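Local coordinates for protein putative oxidoreductase with NAD(P)-binding Rossmann-fold domain (Clostridium difficile, PDB 3UUW) that probably catalyses an NAD(P)-dependent redox reaction, as a dehydrogenase of the Gfo/Idh/MocA family whose substrate is not assigned, at residues R127-Y132 with K239-L244; H170-A175 with I212-H217. All coordinates share one frame; numbering follows the deposited sequence. Where two conformers were deposited one is given.

Contact 1: residues R127-Y132 with K239-L244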
ATOM      1  N   ARG A 127      -3.524  17.766  18.602  1.00 15.33           N
ATOM      2  CA  ARG A 127      -4.770  18.519  18.419  1.00 15.24           C
ATOM      3  C   ARG A 127      -4.701  19.500  17.239  1.00 15.55           C
ATOM      4  O   ARG A 127      -5.733  20.027  16.785  1.00 15.63           O
ATOM      5  CB  ARG A 127      -5.144  19.261  19.688  1.00 16.06           C
ATOM      6  CG  ARG A 127      -5.328  18.404  20.907  1.00 17.62           C
ATOM      7  CD  ARG A 127      -6.093  19.201  21.941  1.00 19.00           C
ATOM      8  NE  ARG A 127      -6.083  18.620  23.274  1.00 20.74           N
ATOM      9  CZ  ARG A 127      -6.824  19.070  24.286  1.00 23.38           C
ATOM     10  NH1 ARG A 127      -7.709  20.043  24.102  1.00 22.15           N
ATOM     11  NH2 ARG A 127      -6.723  18.508  25.483  1.00 24.49           N
ATOM     12  N   PHE A 128      -3.483  19.756  16.752  1.00 13.71           N
ATOM     13  CA  PHE A 128      -3.238  20.649  15.630  1.00 14.89           C
ATOM     14  C   PHE A 128      -2.656  19.933  14.412  1.00 15.67           C
ATOM     15  O   PHE A 128      -2.302  20.571  13.410  1.00 15.90           O
ATOM     16  CB  PHE A 128      -2.309  21.798  16.061  1.00 16.25           C
ATOM     17  CG  PHE A 128      -2.960  22.774  16.981  1.00 15.68           C
ATOM     18  CD1 PHE A 128      -3.111  22.479  18.320  1.00 15.94           C
ATOM     19  CD2 PHE A 128      -3.463  23.969  16.508  1.00 17.73           C
ATOM     20  CE1 PHE A 128      -3.724  23.356  19.168  1.00 17.10           C
ATOM     21  CE2 PHE A 128      -4.079  24.853  17.360  1.00 20.74           C
ATOM     22  CZ  PHE A 128      -4.208  24.541  18.689  1.00 18.43           C
ATOM     23  N   CYS A 129      -2.533  18.607  14.507  1.00 14.57           N
ATOM     24  CA  CYS A 129      -2.065  17.798  13.394  1.00 14.95           C
ATOM     25  C   CYS A 129      -3.086  17.978  12.257  1.00 15.54           C
ATOM     26  O   CYS A 129      -4.248  17.665  12.410  1.00 14.48           O
ATOM     27  CB  CYS A 129      -1.924  16.342  13.838  1.00 14.64           C
ATOM     28  SG  CYS A 129      -1.695  15.169  12.488  1.00 15.89           S
ATOM     29  N   PRO A 130      -2.645  18.474  11.106  1.00 15.77           N
ATOM     30  CA  PRO A 130      -3.633  18.771  10.059  1.00 16.72           C
ATOM     31  C   PRO A 130      -4.495  17.565   9.655  1.00 15.60           C
ATOM     32  O   PRO A 130      -5.702  17.724   9.513  1.00 16.92           O
ATOM     33  CB  PRO A 130      -2.769  19.254   8.900  1.00 17.58           C
ATOM     34  CG  PRO A 130      -1.630  19.935   9.597  1.00 17.71           C
ATOM     35  CD  PRO A 130      -1.328  19.061  10.780  1.00 16.90           C
ATOM     36  N   MET A 131      -3.917  16.377   9.553  1.00 14.77           N
ATOM     37  CA  MET A 131      -4.716  15.223   9.084  1.00 14.79           C
ATOM     38  C   MET A 131      -5.638  14.718  10.177  1.00 14.73           C
ATOM     39  O   MET A 131      -6.734  14.254   9.888  1.00 14.77           O
ATOM     40  CB  MET A 131      -3.836  14.133   8.509  1.00 16.11           C
ATOM     41  CG  MET A 131      -3.263  14.504   7.143  1.00 18.95           C
ATOM     42  SD  MET A 131      -2.164  13.220   6.553  1.00 17.38           S
ATOM     43  CE  MET A 131      -2.024  13.676   4.805  1.00 18.54           C
ATOM     44  N   TYR A 132      -5.230  14.855  11.433  1.00 13.24           N
ATOM     45  CA  TYR A 132      -6.118  14.486  12.536  1.00 13.77           C
ATOM     46  C   TYR A 132      -7.320  15.430  12.584  1.00 13.99           C
ATOM     47  O   TYR A 132      -8.454  15.002  12.830  1.00 15.25           O
ATOM     48  CB  TYR A 132      -5.415  14.531  13.880  1.00 13.55           C
ATOM     49  CG  TYR A 132      -4.459  13.375  14.202  1.00 13.83           C
ATOM     50  CD1 TYR A 132      -4.265  12.312  13.340  1.00 15.85           C
ATOM     51  CD2 TYR A 132      -3.827  13.318  15.442  1.00 13.65           C
ATOM     52  CE1 TYR A 132      -3.434  11.244  13.679  1.00 16.34           C
ATOM     53  CE2 TYR A 132      -2.990  12.262  15.779  1.00 15.42           C
ATOM     54  CZ  TYR A 132      -2.799  11.225  14.896  1.00 16.52           C
ATOM     55  OH  TYR A 132      -1.981  10.176  15.252  1.00 18.23           O
ATOM     56  N   LYS A 239      -2.028   7.599   9.475  1.00 14.37           N
ATOM     57  CA  LYS A 239      -0.874   6.834   9.874  1.00 14.96           C
ATOM     58  C   LYS A 239       0.343   7.732   9.977  1.00 17.65           C
ATOM     59  O   LYS A 239       0.639   8.504   9.058  1.00 16.35           O
ATOM     60  CB  LYS A 239      -0.586   5.727   8.849  1.00 17.60           C
ATOM     61  CG  LYS A 239      -1.684   4.701   8.739  1.00 19.72           C
ATOM     62  CD  LYS A 239      -1.311   3.642   7.683  1.00 22.68           C
ATOM     63  CE  LYS A 239      -2.345   2.530   7.597  1.00 27.31           C
ATOM     64  NZ  LYS A 239      -1.945   1.552   6.552  1.00 30.09           N
ATOM     65  N   ASN A 240       1.041   7.609  11.094  1.00 17.14           N
ATOM     66  CA  ASN A 240       2.271   8.379  11.370  1.00 17.73           C
ATOM     67  C   ASN A 240       2.104   9.887  11.156  1.00 16.90           C
ATOM     68  O   ASN A 240       3.047  10.591  10.725  1.00 17.14           O
ATOM     69  CB  ASN A 240       3.433   7.824  10.536  1.00 18.15           C
ATOM     70  CG  ASN A 240       3.779   6.393  10.907  1.00 20.72           C
ATOM     71  OD1 ASN A 240       3.581   5.969  12.042  1.00 22.28           O
ATOM     72  ND2 ASN A 240       4.369   5.675   9.975  1.00 28.33           N
ATOM     73  N   LEU A 241       0.897  10.361  11.451  1.00 16.98           N
ATOM     74  CA  LEU A 241       0.499  11.770  11.338  1.00 17.63           C
ATOM     75  C   LEU A 241       0.554  12.351   9.940  1.00 19.05           C
ATOM     76  O   LEU A 241       0.294  13.562   9.769  1.00 20.46           O
ATOM     77  CB  LEU A 241       1.317  12.661  12.301  1.00 17.19           C
ATOM     78  CG  LEU A 241       1.197  12.347  13.781  1.00 20.59           C
ATOM     79  CD1 LEU A 241       2.046  11.194  14.156  1.00 25.79           C
ATOM     80  CD2 LEU A 241       1.582  13.586  14.646  1.00 25.11           C
ATOM     81  N   ASN A 242       0.849  11.539   8.918  1.00 17.00           N
ATOM     82  CA  ASN A 242       1.120  12.125   7.621  1.00 17.87           C
ATOM     83  C   ASN A 242       0.611  11.422   6.373  1.00 16.87           C
ATOM     84  O   ASN A 242       0.897  11.854   5.246  1.00 18.01           O
ATOM     85  CB  ASN A 242       2.611  12.459   7.500  1.00 18.60           C
ATOM     86  CG  ASN A 242       3.483  11.232   7.384  1.00 20.85           C
ATOM     87  OD1 ASN A 242       2.989  10.112   7.287  1.00 21.27           O
ATOM     88  ND2 ASN A 242       4.806  11.438   7.367  1.00 23.00           N
ATOM     89  N   VAL A 243      -0.148  10.344   6.571  1.00 16.14           N
ATOM     90  CA  VAL A 243      -0.841   9.678   5.478  1.00 17.29           C
ATOM     91  C   VAL A 243      -2.294   9.488   5.896  1.00 17.20           C
ATOM     92  O   VAL A 243      -2.548   9.048   7.004  1.00 18.13           O
ATOM     93  CB  VAL A 243      -0.214   8.333   5.140  1.00 17.80           C
ATOM     94  CG1 VAL A 243      -1.077   7.601   4.086  1.00 21.82           C
ATOM     95  CG2 VAL A 243       1.215   8.549   4.614  1.00 21.17           C
ATOM     96  N   LEU A 244      -3.221   9.902   5.037  1.00 16.34           N
ATOM     97  CA  LEU A 244      -4.644   9.813   5.337  1.00 17.08           C
ATOM     98  C   LEU A 244      -5.318   8.802   4.395  1.00 18.01           C
ATOM     99  O   LEU A 244      -5.179   8.896   3.166  1.00 19.35           O
ATOM    100  CB  LEU A 244      -5.286  11.187   5.241  1.00 17.13           C
ATOM    101  CG  LEU A 244      -6.717  11.378   5.771  1.00 23.53           C
ATOM    102  CD1 LEU A 244      -6.964  12.825   6.164  1.00 24.35           C
ATOM    103  CD2 LEU A 244      -7.708  10.918   4.754  1.00 25.01           C
TER
HETATM  104  O   HOH W   1      -0.848  15.864   9.139  1.00 16.74           O
HETATM  105  O   HOH W   2      -1.097   8.882  12.982  1.00 15.94           O
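The backbones of 127-132 and 239-244 come nearest at Met131 and Leu244, whose CA atoms lie 6.6 Å apart where the first turn of a helix meets the start of a strand. No direct hydrogen bond joins the two segments, and Met131 makes the largest contribution to the packing. Its chain runs extended beyond CG and lays the sulfur over the face of the Asn242-Val243 peptide, with SD of Met131 3.3 Å from C of Asn242. The terminal CE carries on past SD to O of Asn242, while CB of Leu244 packs against the sulfur, 3.9 Å from SD of Met131.

The second segment belongs to a β-hairpin in the mixed sheet of the C-terminal domain, linking strands 234-239 and 243-248. Asn240 and Leu241 both adopt left-handed backbone conformations, and O of Lys239 receives the N-H groups of both Asn242 and Val243, forming a classic β bulge.

At the tip of this turn, two waters serve the backbone of Leu241. One accepts from N of Met131, in the opening turn of the helix, and donates to O of Leu241 at 2.6 Å. The other accepts from N of Leu241 and donates to OH of Tyr132 at 2.8 Å; that hydroxyl is also hydrogen-bonded to Glu225 on strand 224-231. Close to the first of these bridges is Cys129, the N-cap of helix 130-138. With chi1 at 168°, its SG swings away from the backbone N and reaches CB of Leu241 at 3.9 Å. The same sulfur covers one face of the Tyr132 ring, displaced toward the rim, and CG of Leu241 approaches the phenol obliquely, 4.1 Å from OH of Tyr132.

Contact 2: residues H170-A175 with I212-H217; sequences HVIDTA and INTSMH
O of His170 is held twice from one turn further along the helix: it accepts the backbone N-H of Thr174 and also the hydroxyl, with OG1 of Thr174 2.8 Å from O of His170. The hydroxyl comes in 21° off the carbonyl plane. This polar pairing stays within the helix; what crosses to strand 212-217 is apolar. The two axes run nearly antiparallel, at 166° and 8.7 Å apart, so residues one helical turn apart, Val171 and Ala175, face alternate strand residues.

Thr214 is the middle of the strand's row. CG1 of Val171 presses on CB of Thr214 at 3.6 Å, and CB of Ala175 meets the CG2 methyl of Thr214, which CG1 of Val171 also touches. Ala175, with its short side chain, also touches CG2 of Ile212 in the conformer given. At chi1 59°, OG1 of Thr214 lies between its own backbone N and carbonyl carbon; the side chains of Ile172 and Thr214 cross at about a right angle, with CD1 of Ile172 3.9 Å from OG1 of Thr214, and the hydroxyl is hydrogen-bonded to Tyr168. The other branch of Val171, CG2, reaches CE of Met216.

Such helix-on-sheet packing lays helix 160-179 along strand 211-217 on one face of the mixed sheet: Val171 continues onto Ile147 of strand 142-150, Ala175 onto Leu205 of strand 198-206, and Ile172 packs on Leu299 and Leu300 of helix 295-305.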
ATOM      1  N   HIS A 170      -0.078  11.277  25.119  1.00 17.99           N
ATOM      2  CA  HIS A 170      -0.466  11.713  23.776  1.00 18.36           C
ATOM      3  C   HIS A 170      -1.636  10.917  23.220  1.00 17.66           C
ATOM      4  O   HIS A 170      -2.516  11.485  22.571  1.00 17.97           O
ATOM      5  CB  HIS A 170       0.690  11.620  22.785  1.00 18.98           C
ATOM      6  CG  HIS A 170       1.708  12.697  22.943  1.00 21.51           C
ATOM      7  ND1 HIS A 170       1.412  14.036  22.794  1.00 26.09           N
ATOM      8  CD2 HIS A 170       3.037  12.627  23.192  1.00 26.64           C
ATOM      9  CE1 HIS A 170       2.513  14.747  22.967  1.00 30.79           C
ATOM     10  NE2 HIS A 170       3.516  13.913  23.202  1.00 28.31           N
ATOM     11  N   VAL A 171      -1.635   9.617  23.481  1.00 16.26           N
ATOM     12  CA  VAL A 171      -2.708   8.730  23.042  1.00 16.14           C
ATOM     13  C   VAL A 171      -4.024   9.086  23.756  1.00 15.40           C
ATOM     14  O   VAL A 171      -5.088   9.264  23.119  1.00 15.94           O
ATOM     15  CB  VAL A 171      -2.300   7.245  23.250  1.00 16.94           C
ATOM     16  CG1 VAL A 171      -3.449   6.309  22.873  1.00 17.85           C
ATOM     17  CG2 VAL A 171      -1.059   6.905  22.418  1.00 17.72           C
ATOM     18  N   ILE A 172      -3.952   9.207  25.079  1.00 15.27           N
ATOM     19  CA  ILE A 172      -5.119   9.549  25.914  1.00 15.89           C
ATOM     20  C   ILE A 172      -5.631  10.937  25.562  1.00 15.39           C
ATOM     21  O   ILE A 172      -6.826  11.123  25.388  1.00 14.98           O
ATOM     22  CB  ILE A 172      -4.788   9.442  27.400  1.00 16.45           C
ATOM     23  CG1 ILE A 172      -4.438   7.996  27.757  1.00 16.91           C
ATOM     24  CG2 ILE A 172      -5.957   9.948  28.302  1.00 17.41           C
ATOM     25  CD1 ILE A 172      -5.497   6.946  27.336  1.00 16.54           C
ATOM     26  N   ASP A 173      -4.745  11.921  25.439  1.00 15.89           N
ATOM     27  CA  ASP A 173      -5.234  13.255  25.103  1.00 15.48           C
ATOM     28  C   ASP A 173      -5.935  13.287  23.741  1.00 15.35           C
ATOM     29  O   ASP A 173      -6.972  13.929  23.579  1.00 15.72           O
ATOM     30  CB  ASP A 173      -4.122  14.298  25.089  1.00 15.43           C
ATOM     31  CG  ASP A 173      -4.678  15.704  24.932  1.00 18.26           C
ATOM     32  OD1 ASP A 173      -5.235  16.228  25.929  1.00 19.36           O
ATOM     33  OD2 ASP A 173      -4.596  16.255  23.812  1.00 18.46           O
ATOM     34  N   THR A 174      -5.358  12.614  22.756  1.00 15.57           N
ATOM     35  CA  THR A 174      -5.973  12.583  21.422  1.00 15.21           C
ATOM     36  C   THR A 174      -7.353  11.911  21.498  1.00 15.45           C
ATOM     37  O   THR A 174      -8.324  12.373  20.886  1.00 15.87           O
ATOM     38  CB  THR A 174      -5.059  11.908  20.418  1.00 16.10           C
ATOM     39  OG1 THR A 174      -3.796  12.580  20.396  1.00 15.51           O
ATOM     40  CG2 THR A 174      -5.692  11.909  19.025  1.00 16.09           C
ATOM     41  N   ALA A 175      -7.441  10.834  22.279  1.00 16.07           N
ATOM     42  CA  ALA A 175      -8.695  10.133  22.503  1.00 16.33           C
ATOM     43  C   ALA A 175      -9.772  11.064  23.073  1.00 17.60           C
ATOM     44  O   ALA A 175     -10.896  11.082  22.581  1.00 18.70           O
ATOM     45  CB  ALA A 175      -8.482   8.933  23.428  1.00 17.55           C
ATOM     46  N   ILE A 212     -13.498   4.382  22.627  0.50 17.93           N
ATOM     47  CA  ILE A 212     -12.184   4.563  22.055  0.50 16.90           C
ATOM     48  C   ILE A 212     -11.292   3.478  22.619  0.50 16.94           C
ATOM     49  O   ILE A 212     -11.297   3.225  23.827  0.50 17.03           O
ATOM     50  CB  ILE A 212     -11.545   5.922  22.391  0.50 17.46           C
ATOM     51  CG1 ILE A 212     -12.432   7.083  21.941  0.50 18.73           C
ATOM     52  CG2 ILE A 212     -10.169   6.018  21.731  0.50 17.09           C
ATOM     53  CD1 ILE A 212     -13.482   7.501  22.966  0.50 19.41           C
ATOM     54  N   ASN A 213     -10.562   2.816  21.738  1.00 15.57           N
ATOM     55  CA  ASN A 213      -9.607   1.804  22.138  1.00 16.54           C
ATOM     56  C   ASN A 213      -8.224   2.333  21.921  1.00 16.66           C
ATOM     57  O   ASN A 213      -7.826   2.576  20.784  1.00 18.05           O
ATOM     58  CB  ASN A 213      -9.838   0.541  21.326  1.00 17.35           C
ATOM     59  CG  ASN A 213     -11.258   0.044  21.455  1.00 22.33           C
ATOM     60  OD1 ASN A 213     -11.649  -0.435  22.518  1.00 27.08           O
ATOM     61  ND2 ASN A 213     -12.056   0.203  20.401  1.00 24.47           N
ATOM     62  N   THR A 214      -7.488   2.479  23.027  1.00 16.51           N
ATOM     63  CA  THR A 214      -6.147   3.050  23.032  1.00 16.79           C
ATOM     64  C   THR A 214      -5.139   1.987  23.324  1.00 17.08           C
ATOM     65  O   THR A 214      -5.394   1.116  24.136  1.00 18.48           O
ATOM     66  CB  THR A 214      -6.010   4.152  24.106  1.00 16.62           C
ATOM     67  OG1 THR A 214      -6.297   3.626  25.412  1.00 18.71           O
ATOM     68  CG2 THR A 214      -6.975   5.305  23.812  1.00 17.20           C
ATOM     69  N   SER A 215      -3.987   2.043  22.652  0.50 16.70           N
ATOM     70  CA  SER A 215      -2.958   0.991  22.782  0.50 17.34           C
ATOM     71  C   SER A 215      -1.521   1.477  22.526  0.50 16.95           C
ATOM     72  O   SER A 215      -1.263   2.209  21.585  0.50 15.56           O
ATOM     73  CB  SER A 215      -3.287  -0.137  21.804  0.50 17.74           C
ATOM     74  OG  SER A 215      -2.307  -1.162  21.796  0.50 20.77           O
ATOM     75  N   MET A 216      -0.583   0.996  23.340  1.00 15.97           N
ATOM     76  CA  MET A 216       0.816   1.361  23.215  1.00 16.61           C
ATOM     77  C   MET A 216       1.721   0.168  23.594  1.00 17.50           C
ATOM     78  O   MET A 216       1.756  -0.272  24.745  1.00 17.17           O
ATOM     79  CB  MET A 216       1.129   2.586  24.100  1.00 17.84           C
ATOM     80  CG  MET A 216       2.642   2.835  24.321  1.00 18.13           C
ATOM     81  SD  MET A 216       3.012   4.391  25.159  1.00 21.69           S
ATOM     82  CE  MET A 216       2.635   5.569  23.835  1.00 21.08           C
ATOM     83  N   HIS A 217       2.460  -0.337  22.607  1.00 16.66           N
ATOM     84  CA  HIS A 217       3.421  -1.421  22.811  1.00 16.64           C
ATOM     85  C   HIS A 217       4.807  -0.831  22.609  1.00 18.19           C
ATOM     86  O   HIS A 217       5.139  -0.324  21.532  1.00 19.39           O
ATOM     87  CB  HIS A 217       3.168  -2.560  21.836  1.00 17.01           C
ATOM     88  CG  HIS A 217       3.981  -3.779  22.100  1.00 16.74           C
ATOM     89  ND1 HIS A 217       4.238  -4.720  21.129  1.00 17.30           N
ATOM     90  CD2 HIS A 217       4.593  -4.216  23.222  1.00 17.55           C
ATOM     91  CE1 HIS A 217       4.974  -5.690  21.644  1.00 16.73           C
ATOM     92  NE2 HIS A 217       5.208  -5.407  22.912  1.00 18.33           N
TER

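Both contacts lie in the buried interior of the C-terminal domain and lay helical residues against the same mixed sheet, with centres about 14 Å apart. Their chemistry follows their places. Contact 1 lies at a hairpin, where turning backbone leaves polar groups that two waters bridge to a helix start, and sulfur atoms do much of the packing. Contact 2 meets an interior strand of the sheet with a regular helix, so branched side chains and an alanine interlock across a seam with no hydrogen bond between the segments. The two are joined directly: NH2 of Arg127 makes a 2.8 Å salt bridge to OD1 of Asp173, and the Tyr132 ring packs on the methyl of Thr174.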